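Local coordinates for protein cellulase (Bacillus sp. BG-CS10, PDB 5E09) that probably cleaves internal beta-1,4-glucosidic bonds of cellulose with a family 5 catalytic barrel, assisted by a family 46 carbohydrate-binding module, at residues G338-A343 and S421-H426; T342-L347 and Q359-H364; N346-R351 and F427-V432. All coordinates share one frame; numbering follows the deposited sequence.

Contact 1 of 3, residues G338-A343 and S421-H426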
loop_
_atom_site.group_PDB
_atom_site.type_symbol
_atom_site.label_atom_id
_atom_site.label_comp_id
_atom_site.label_asym_id
_atom_site.label_seq_id
_atom_site.Cartn_x
_atom_site.Cartn_y
_atom_site.Cartn_z
ATOM N N GLY A 338 -1.582 -7.329 18.226
ATOM C CA GLY A 338 -1.142 -6.289 19.133
ATOM C C GLY A 338 0.102 -5.586 18.646
ATOM O O GLY A 338 0.647 -5.911 17.593
ATOM N N ARG A 339 0.559 -4.618 19.428
ATOM C CA ARG A 339 1.666 -3.763 19.018
ATOM C C ARG A 339 3.022 -4.465 19.068
ATOM O O ARG A 339 3.269 -5.298 19.941
ATOM C CB ARG A 339 1.701 -2.503 19.890
ATOM C CG ARG A 339 0.432 -1.669 19.797
ATOM C CD ARG A 339 0.723 -0.184 19.962
ATOM N NE ARG A 339 1.569 0.331 18.885
ATOM C CZ ARG A 339 1.979 1.592 18.804
ATOM N NH1 ARG A 339 1.623 2.468 19.737
ATOM N NH2 ARG A 339 2.747 1.978 17.791
ATOM N N SER A 340 3.887 -4.123 18.115
ATOM C CA SER A 340 5.275 -4.576 18.104
ATOM C C SER A 340 6.195 -3.421 18.447
ATOM O O SER A 340 5.916 -2.273 18.096
ATOM C CB SER A 340 5.667 -5.152 16.740
ATOM O OG SER A 340 4.930 -6.320 16.447
ATOM N N ALA A 341 7.292 -3.721 19.130
ATOM C CA ALA A 341 8.322 -2.723 19.345
ATOM C C ALA A 341 9.014 -2.447 18.017
ATOM O O ALA A 341 9.104 -3.323 17.149
ATOM C CB ALA A 341 9.322 -3.183 20.391
ATOM N N THR A 342 9.478 -1.217 17.850
ATOM C CA THR A 342 10.236 -0.857 16.668
ATOM C C THR A 342 11.480 -0.121 17.142
ATOM O O THR A 342 11.754 -0.077 18.341
ATOM C CB THR A 342 9.412 0.017 15.690
ATOM O OG1 THR A 342 9.059 1.253 16.324
ATOM C CG2 THR A 342 8.135 -0.696 15.267
ATOM N N ALA A 343 12.233 0.442 16.209
ATOM C CA ALA A 343 13.371 1.284 16.552
ATOM C C ALA A 343 13.462 2.439 15.559
ATOM O O ALA A 343 12.781 2.432 14.535
ATOM C CB ALA A 343 14.656 0.474 16.564
ATOM N N SER A 421 6.396 -9.445 23.694
ATOM C CA SER A 421 5.256 -9.542 22.793
ATOM C C SER A 421 5.560 -8.850 21.468
ATOM O O SER A 421 6.360 -7.912 21.420
ATOM C CB SER A 421 4.010 -8.934 23.438
ATOM O OG SER A 421 2.835 -9.351 22.763
ATOM N N GLY A 422 4.927 -9.322 20.395
ATOM C CA GLY A 422 5.049 -8.696 19.090
ATOM C C GLY A 422 6.076 -9.358 18.198
ATOM O O GLY A 422 6.658 -10.379 18.558
ATOM N N ALA A 423 6.298 -8.777 17.024
ATOM C CA ALA A 423 7.274 -9.319 16.087
ATOM C C ALA A 423 8.689 -8.956 16.505
ATOM O O ALA A 423 8.912 -7.964 17.209
ATOM C CB ALA A 423 6.997 -8.816 14.673
ATOM N N ASP A 424 9.642 -9.766 16.065
ATOM C CA ASP A 424 11.048 -9.458 16.254
ATOM C C ASP A 424 11.455 -8.318 15.336
ATOM O O ASP A 424 10.929 -8.193 14.229
ATOM C CB ASP A 424 11.916 -10.687 15.984
ATOM C CG ASP A 424 11.767 -11.749 17.055
ATOM O OD1 ASP A 424 11.322 -11.410 18.172
ATOM O OD2 ASP A 424 12.096 -12.921 16.778
ATOM N N TRP A 425 12.388 -7.486 15.795
ATOM C CA TRP A 425 12.875 -6.395 14.966
ATOM C C TRP A 425 14.259 -6.746 14.446
ATOM O O TRP A 425 15.114 -7.176 15.211
ATOM C CB TRP A 425 12.900 -5.079 15.751
ATOM C CG TRP A 425 13.310 -3.887 14.929
ATOM C CD1 TRP A 425 14.563 -3.348 14.835
ATOM C CD2 TRP A 425 12.467 -3.086 14.090
ATOM N NE1 TRP A 425 14.550 -2.263 13.993
ATOM C CE2 TRP A 425 13.271 -2.081 13.517
ATOM C CE3 TRP A 425 11.103 -3.119 13.765
ATOM C CZ2 TRP A 425 12.766 -1.116 12.636
ATOM C CZ3 TRP A 425 10.599 -2.161 12.887
ATOM C CH2 TRP A 425 11.431 -1.178 12.334
ATOM N N HIS A 426 14.489 -6.574 13.148
ATOM C CA HIS A 426 15.751 -7.003 12.558
ATOM C C HIS A 426 16.639 -5.844 12.149
ATOM O O HIS A 426 16.361 -5.146 11.179
ATOM C CB HIS A 426 15.493 -7.902 11.348
ATOM C CG HIS A 426 14.682 -9.114 11.671
ATOM N ND1 HIS A 426 13.308 -9.083 11.767
ATOM C CD2 HIS A 426 15.052 -10.385 11.956
ATOM C CE1 HIS A 426 12.865 -10.287 12.082
ATOM N NE2 HIS A 426 13.903 -11.095 12.203
HETATM O O HOH W 1 8.981 -5.476 15.387
HETATM O O HOH W 2 7.782 -6.394 19.096
#
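The carbonyl oxygen of Ala423 accepts from two waters that bridge to Ala341: one also donates to Ala341 O, and the other, 2.7 Å from Ala423 O, accepts from Ala341 N and donates to Ser421 O as well. Here the chain leaves helix 326-337 and runs beside the lead-in to strand 425-432 of the X2 module, an Ig-like beta-sandwich. Direct polar contact comes from a small hydroxyl: Ser340 OG accepts from Ala423 N at 2.9 Å, almost straight at 174°. Gly422 has to lack a side chain, since a CB would run into Ser340 CA and Arg339 O. Arg339 NE instead forms a salt bridge with Glu294 of helix 286-302. Further along, CG of Trp425 stands anti to the backbone N (chi1 -176°), which carries the indole across to strand 342-343. Thr342 CA lies over the face of its six-membered ring, a CH-pi contact 4.1 Å from the centroid, while the backbone N of Ala343 sits above the middle of the indole. The flat ring thus covers the backbone from Thr342 CA to Ala343 N, and the methyl Ala343 CB comes to 3.8 Å from Trp425 NE1.

Contact 2 of 3, residues T342-L347 and Q359-H364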
loop_
_atom_site.group_PDB
_atom_site.type_symbol
_atom_site.label_atom_id
_atom_site.label_comp_id
_atom_site.label_asym_id
_atom_site.label_seq_id
_atom_site.Cartn_x
_atom_site.Cartn_y
_atom_site.Cartn_z
ATOM N N THR A 342 9.478 -1.217 17.850
ATOM C CA THR A 342 10.236 -0.857 16.668
ATOM C C THR A 342 11.480 -0.121 17.142
ATOM O O THR A 342 11.754 -0.077 18.341
ATOM C CB THR A 342 9.412 0.017 15.690
ATOM O OG1 THR A 342 9.059 1.253 16.324
ATOM C CG2 THR A 342 8.135 -0.696 15.267
ATOM N N ALA A 343 12.233 0.442 16.209
ATOM C CA ALA A 343 13.371 1.284 16.552
ATOM C C ALA A 343 13.462 2.439 15.559
ATOM O O ALA A 343 12.781 2.432 14.535
ATOM C CB ALA A 343 14.656 0.474 16.564
ATOM N N GLU A 344 14.304 3.425 15.860
ATOM C CA GLU A 344 14.445 4.610 15.019
ATOM C C GLU A 344 14.897 4.256 13.603
ATOM O O GLU A 344 14.705 5.032 12.670
ATOM C CB GLU A 344 15.431 5.594 15.647
ATOM C CG GLU A 344 16.820 5.017 15.859
ATOM C CD GLU A 344 17.770 5.999 16.521
ATOM O OE1 GLU A 344 17.497 7.219 16.475
ATOM O OE2 GLU A 344 18.791 5.547 17.089
ATOM N N SER A 345 15.483 3.074 13.453
ATOM C CA SER A 345 15.984 2.604 12.173
ATOM C C SER A 345 16.142 1.084 12.213
ATOM O O SER A 345 16.307 0.502 13.290
ATOM C CB SER A 345 17.318 3.278 11.848
ATOM O OG SER A 345 17.993 2.599 10.803
ATOM N N ASN A 346 16.080 0.436 11.054
ATOM C CA ASN A 346 16.341 -0.997 10.995
ATOM C C ASN A 346 17.776 -1.233 10.539
ATOM O O ASN A 346 18.170 -2.356 10.234
ATOM C CB ASN A 346 15.355 -1.705 10.061
ATOM C CG ASN A 346 15.675 -1.480 8.596
ATOM O OD1 ASN A 346 15.964 -0.361 8.178
ATOM N ND2 ASN A 346 15.633 -2.543 7.811
ATOM N N LEU A 347 18.549 -0.152 10.496
ATOM C CA LEU A 347 19.933 -0.200 10.049
ATOM C C LEU A 347 20.895 0.223 11.157
ATOM O O LEU A 347 20.603 1.129 11.937
ATOM C CB LEU A 347 20.137 0.707 8.834
ATOM C CG LEU A 347 19.221 0.509 7.624
ATOM C CD1 LEU A 347 19.597 1.491 6.525
ATOM C CD2 LEU A 347 19.280 -0.928 7.110
ATOM N N GLN A 359 27.733 1.578 20.062
ATOM C CA GLN A 359 26.730 2.319 19.298
ATOM C C GLN A 359 25.355 2.260 19.943
ATOM O O GLN A 359 24.863 1.184 20.271
ATOM C CB GLN A 359 26.644 1.795 17.861
ATOM C CG GLN A 359 27.927 1.950 17.061
ATOM C CD GLN A 359 27.709 2.656 15.738
ATOM O OE1 GLN A 359 26.586 2.715 15.227
ATOM N NE2 GLN A 359 28.782 3.205 15.177
ATOM N N ASP A 360 24.741 3.426 20.117
ATOM C CA ASP A 360 23.416 3.518 20.721
ATOM C C ASP A 360 22.320 3.471 19.662
ATOM O O ASP A 360 22.531 3.882 18.519
ATOM C CB ASP A 360 23.290 4.800 21.547
ATOM C CG ASP A 360 23.975 4.694 22.900
ATOM O OD1 ASP A 360 24.767 3.747 23.098
ATOM O OD2 ASP A 360 23.726 5.559 23.766
ATOM N N ILE A 361 21.155 2.967 20.059
ATOM C CA ILE A 361 20.017 2.751 19.168
ATOM C C ILE A 361 18.719 2.989 19.925
ATOM O O ILE A 361 18.444 2.323 20.923
ATOM C CB ILE A 361 19.978 1.314 18.595
ATOM C CG1 ILE A 361 21.270 0.971 17.854
ATOM C CG2 ILE A 361 18.775 1.140 17.680
ATOM C CD1 ILE A 361 21.535 -0.510 17.783
ATOM N N GLN A 362 17.913 3.927 19.443
ATOM C CA GLN A 362 16.669 4.261 20.118
ATOM C C GLN A 362 15.580 3.254 19.760
ATOM O O GLN A 362 15.205 3.109 18.597
ATOM C CB GLN A 362 16.236 5.689 19.763
ATOM C CG GLN A 362 14.926 6.132 20.398
ATOM C CD GLN A 362 15.020 6.263 21.907
ATOM O OE1 GLN A 362 14.222 5.675 22.639
ATOM N NE2 GLN A 362 15.994 7.042 22.381
ATOM N N LEU A 363 15.094 2.544 20.770
ATOM C CA LEU A 363 13.991 1.613 20.606
ATOM C C LEU A 363 12.665 2.330 20.836
ATOM O O LEU A 363 12.600 3.286 21.606
ATOM C CB LEU A 363 14.134 0.443 21.583
ATOM C CG LEU A 363 14.703 -0.891 21.098
ATOM C CD1 LEU A 363 15.859 -0.704 20.117
ATOM C CD2 LEU A 363 15.138 -1.722 22.306
ATOM N N HIS A 364 11.618 1.882 20.149
ATOM C CA HIS A 364 10.254 2.306 20.448
ATOM C C HIS A 364 9.508 1.085 20.940
ATOM O O HIS A 364 9.008 0.300 20.138
ATOM C CB HIS A 364 9.542 2.891 19.223
ATOM C CG HIS A 364 10.327 3.937 18.500
ATOM N ND1 HIS A 364 10.913 5.011 19.142
ATOM C CD2 HIS A 364 10.607 4.091 17.185
ATOM C CE1 HIS A 364 11.530 5.766 18.255
ATOM N NE2 HIS A 364 11.358 5.232 17.057
#
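Glu344 lays the carboxylate end of its side chain across the CB of Gln362, with CD 3.6 Å from that carbon. The glutamate grips the backbone of Gln362 at two points. Its OE2 accepts from Gln362 N at 3.0 Å, the N-H running straight at 172° but arriving from above the carboxylate plane, and its own backbone N donates to Gln362 O at 2.9 Å. CG of Glu344 is wedged between the backbone N and the carbonyl carbon (chi1 59°), and the chain beyond it is extended, which gives glutamate the length for OE2 to reach back to Gln362 N. Strand 342-343 pairs with strand 359-364 as antiparallel neighbours. Thr342 and His364 form a hydrogen-bonded pair, N to O in both directions, and on the same face Thr342 OG1 meets the imidazole at its edge, in plane, 3.3 Å from His364 CD2. Ala343 and Leu363 make the adjoining non-hydrogen-bonded pair on the other face. There a mere methyl fits: Ala343 CB rests 3.9 Å from Leu363 CD1 and 4.3 Å from Ile361 CG2. After Glu344 the chain leaves the pairing through an ST turn, in which Ser345 OG accepts from Leu347 N at 2.8 Å; serine suits the bend because its hydroxyl satisfies the amide two residues on. Strand 342-343 is an outermost strand of a four-stranded antiparallel sheet, with strand 392-395 flanking 359-364 on its other side. Phe427 of strand 425-432 packs against Ala343 and Ile361, and helix 286-302 of the catalytic region approaches through Lys291, which makes weak hydrogen bonds to Ala343 O and Glu344 O.

Contact 3 of 3, residues N346-R351 and F427-V432; sequences NLIHVR and FQLQNV
Ile348 meets two neighbours on strand 425-432: its CD1 lies 3.7 Å from Phe427 CB and its CG2 3.7 Å from Leu429 CD1. With CG1 anti to its carbonyl carbon (chi1 -61°), the two branches part, one to each residue. Val350 extends this apolar face, CG2 against the same Leu429 methyl. Beta-branched residues such as isoleucine and valine suit strands, and an alanine at Ile348 would probably open a gap between Phe427 and Leu429 and leave the leucine methyl freer to turn. The strands are joined by a parallel ladder: Ile348, Gln428, Gln430 and Val350 each donate and accept across it, from Gln428 N to Asn346 O (2.7 Å) through Val432 N to Val350 O (2.9 Å). Asn431 OD1 approaches Val350 O, 3.1 Å away, without bonding. The opposite face is more polar. The His349 ring meets Val432 CG1 at its edge, 3.8 Å from CD2, and lies alongside the Gln430 side chain. Where strand 347-351 begins, one water accepts from both Asn346 ND2 and Gln428 NE2, while Asn346 OD1 accepts a hydrogen bond from Gln285 NE2. Farther out, helix 397-403 packs on Leu429, Ile361 touches Ile348, and Gln430 OE1 bonds to Thr411. The strand pair therefore has a mainly apolar side, with Asn431 the polar exception, its ND2 held by Asp352 and Glu408 O, and a mixed side carrying His349, Gln428, Gln430 and Arg351, which meets water at Gln428 and the C-terminal module through the salt bridge of Arg351 with Glu520.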
loop_
_atom_site.group_PDB
_atom_site.type_symbol
_atom_site.label_atom_id
_atom_site.label_comp_id
_atom_site.label_asym_id
_atom_site.label_seq_id
_atom_site.Cartn_x
_atom_site.Cartn_y
_atom_site.Cartn_z
ATOM N N ASN A 346 16.080 0.436 11.054
ATOM C CA ASN A 346 16.341 -0.997 10.995
ATOM C C ASN A 346 17.776 -1.233 10.539
ATOM O O ASN A 346 18.170 -2.356 10.234
ATOM C CB ASN A 346 15.355 -1.705 10.061
ATOM C CG ASN A 346 15.675 -1.480 8.596
ATOM O OD1 ASN A 346 15.964 -0.361 8.178
ATOM N ND2 ASN A 346 15.633 -2.543 7.811
ATOM N N LEU A 347 18.549 -0.152 10.496
ATOM C CA LEU A 347 19.933 -0.200 10.049
ATOM C C LEU A 347 20.895 0.223 11.157
ATOM O O LEU A 347 20.603 1.129 11.937
ATOM C CB LEU A 347 20.137 0.707 8.834
ATOM C CG LEU A 347 19.221 0.509 7.624
ATOM C CD1 LEU A 347 19.597 1.491 6.525
ATOM C CD2 LEU A 347 19.280 -0.928 7.110
ATOM N N ILE A 348 22.045 -0.442 11.208
ATOM C CA ILE A 348 23.164 -0.031 12.042
ATOM C C ILE A 348 24.380 0.189 11.154
ATOM O O ILE A 348 24.910 -0.762 10.574
ATOM C CB ILE A 348 23.507 -1.081 13.100
ATOM C CG1 ILE A 348 22.322 -1.314 14.032
ATOM C CG2 ILE A 348 24.743 -0.665 13.886
ATOM C CD1 ILE A 348 22.534 -2.480 14.970
ATOM N N HIS A 349 24.822 1.436 11.041
ATOM C CA HIS A 349 25.957 1.750 10.183
ATOM C C HIS A 349 27.274 1.806 10.942
ATOM O O HIS A 349 27.381 2.437 11.992
ATOM C CB HIS A 349 25.736 3.079 9.462
ATOM C CG HIS A 349 24.512 3.098 8.598
ATOM N ND1 HIS A 349 23.286 3.504 9.066
ATOM C CD2 HIS A 349 24.334 2.743 7.305
ATOM C CE1 HIS A 349 22.396 3.410 8.088
ATOM N NE2 HIS A 349 23.003 2.949 7.015
ATOM N N VAL A 350 28.277 1.145 10.384
ATOM C CA VAL A 350 29.631 1.221 10.894
ATOM C C VAL A 350 30.567 1.600 9.752
ATOM O O VAL A 350 30.602 0.933 8.719
ATOM C CB VAL A 350 30.067 -0.110 11.527
ATOM C CG1 VAL A 350 31.559 -0.113 11.808
ATOM C CG2 VAL A 350 29.267 -0.382 12.801
ATOM N N ARG A 351 31.310 2.685 9.931
ATOM C CA ARG A 351 32.245 3.131 8.910
ATOM C C ARG A 351 33.449 2.199 8.830
ATOM O O ARG A 351 34.141 1.990 9.818
ATOM C CB ARG A 351 32.695 4.563 9.189
ATOM C CG ARG A 351 31.712 5.608 8.702
ATOM C CD ARG A 351 31.720 5.685 7.182
ATOM N NE ARG A 351 32.897 6.392 6.692
ATOM C CZ ARG A 351 32.853 7.562 6.066
ATOM N NH1 ARG A 351 31.685 8.146 5.832
ATOM N NH2 ARG A 351 33.975 8.139 5.661
ATOM N N PHE A 427 17.723 -5.653 12.890
ATOM C CA PHE A 427 18.744 -4.686 12.511
ATOM C C PHE A 427 19.677 -5.258 11.455
ATOM O O PHE A 427 20.247 -6.336 11.636
ATOM C CB PHE A 427 19.565 -4.256 13.727
ATOM C CG PHE A 427 18.769 -3.537 14.771
ATOM C CD1 PHE A 427 18.323 -2.242 14.551
ATOM C CD2 PHE A 427 18.475 -4.146 15.975
ATOM C CE1 PHE A 427 17.590 -1.571 15.515
ATOM C CE2 PHE A 427 17.745 -3.482 16.947
ATOM C CZ PHE A 427 17.301 -2.194 16.715
ATOM N N GLN A 428 19.832 -4.528 10.356
ATOM C CA GLN A 428 20.848 -4.843 9.363
ATOM C C GLN A 428 22.141 -4.126 9.751
ATOM O O GLN A 428 22.173 -2.898 9.839
ATOM C CB GLN A 428 20.394 -4.420 7.958
ATOM C CG GLN A 428 18.952 -4.796 7.620
ATOM C CD GLN A 428 18.762 -6.286 7.377
ATOM O OE1 GLN A 428 19.500 -6.902 6.607
ATOM N NE2 GLN A 428 17.761 -6.869 8.027
ATOM N N LEU A 429 23.198 -4.888 10.005
ATOM C CA LEU A 429 24.488 -4.306 10.364
ATOM C C LEU A 429 25.271 -3.968 9.096
ATOM O O LEU A 429 25.885 -4.841 8.478
ATOM C CB LEU A 429 25.275 -5.263 11.263
ATOM C CG LEU A 429 26.668 -4.856 11.748
ATOM C CD1 LEU A 429 26.663 -3.459 12.350
ATOM C CD2 LEU A 429 27.175 -5.869 12.763
ATOM N N GLN A 430 25.231 -2.694 8.708
ATOM C CA GLN A 430 25.837 -2.245 7.459
ATOM C C GLN A 430 27.265 -1.729 7.641
ATOM O O GLN A 430 27.484 -0.741 8.341
ATOM C CB GLN A 430 24.987 -1.136 6.821
ATOM C CG GLN A 430 23.535 -1.501 6.536
ATOM C CD GLN A 430 23.399 -2.637 5.536
ATOM O OE1 GLN A 430 22.917 -3.716 5.874
ATOM N NE2 GLN A 430 23.822 -2.398 4.302
ATOM N N ASN A 431 28.230 -2.391 7.003
ATOM C CA ASN A 431 29.579 -1.845 6.887
ATOM C C ASN A 431 29.625 -0.896 5.697
ATOM O O ASN A 431 29.533 -1.332 4.555
ATOM C CB ASN A 431 30.620 -2.962 6.721
ATOM C CG ASN A 431 32.040 -2.506 7.053
ATOM O OD1 ASN A 431 32.243 -1.452 7.662
ATOM N ND2 ASN A 431 33.029 -3.306 6.658
ATOM N N VAL A 432 29.755 0.398 5.949
ATOM C CA VAL A 432 29.726 1.344 4.846
ATOM C C VAL A 432 31.028 2.099 4.664
ATOM O O VAL A 432 31.858 2.199 5.571
ATOM C CB VAL A 432 28.591 2.379 5.015
ATOM C CG1 VAL A 432 27.245 1.678 5.095
ATOM C CG2 VAL A 432 28.829 3.235 6.245
HETATM O O HOH W 3 15.481 -5.281 8.818
#

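Leaving helix 326-337, the chain first runs through 338-343, whose partner 421-426 comes only after 77 intervening residues, so contact 1 closes a long loop. Contact 2 starts from the same strand 342-343 but closes a short one, falling within the span of contact 1. Contact 3 begins where contact 2's first segment ends and reaches beyond 421-426, so contacts 1 and 3 cross. Together they use both sheets of the X2 module: contact 2 adds the edge strand to the four-stranded one, contact 3 forms the edge of the mixed one, and contact 1 joins the two beside the catalytic region. Where contacts 1 and 3 meet, the indole of Trp425 packs against Asn346.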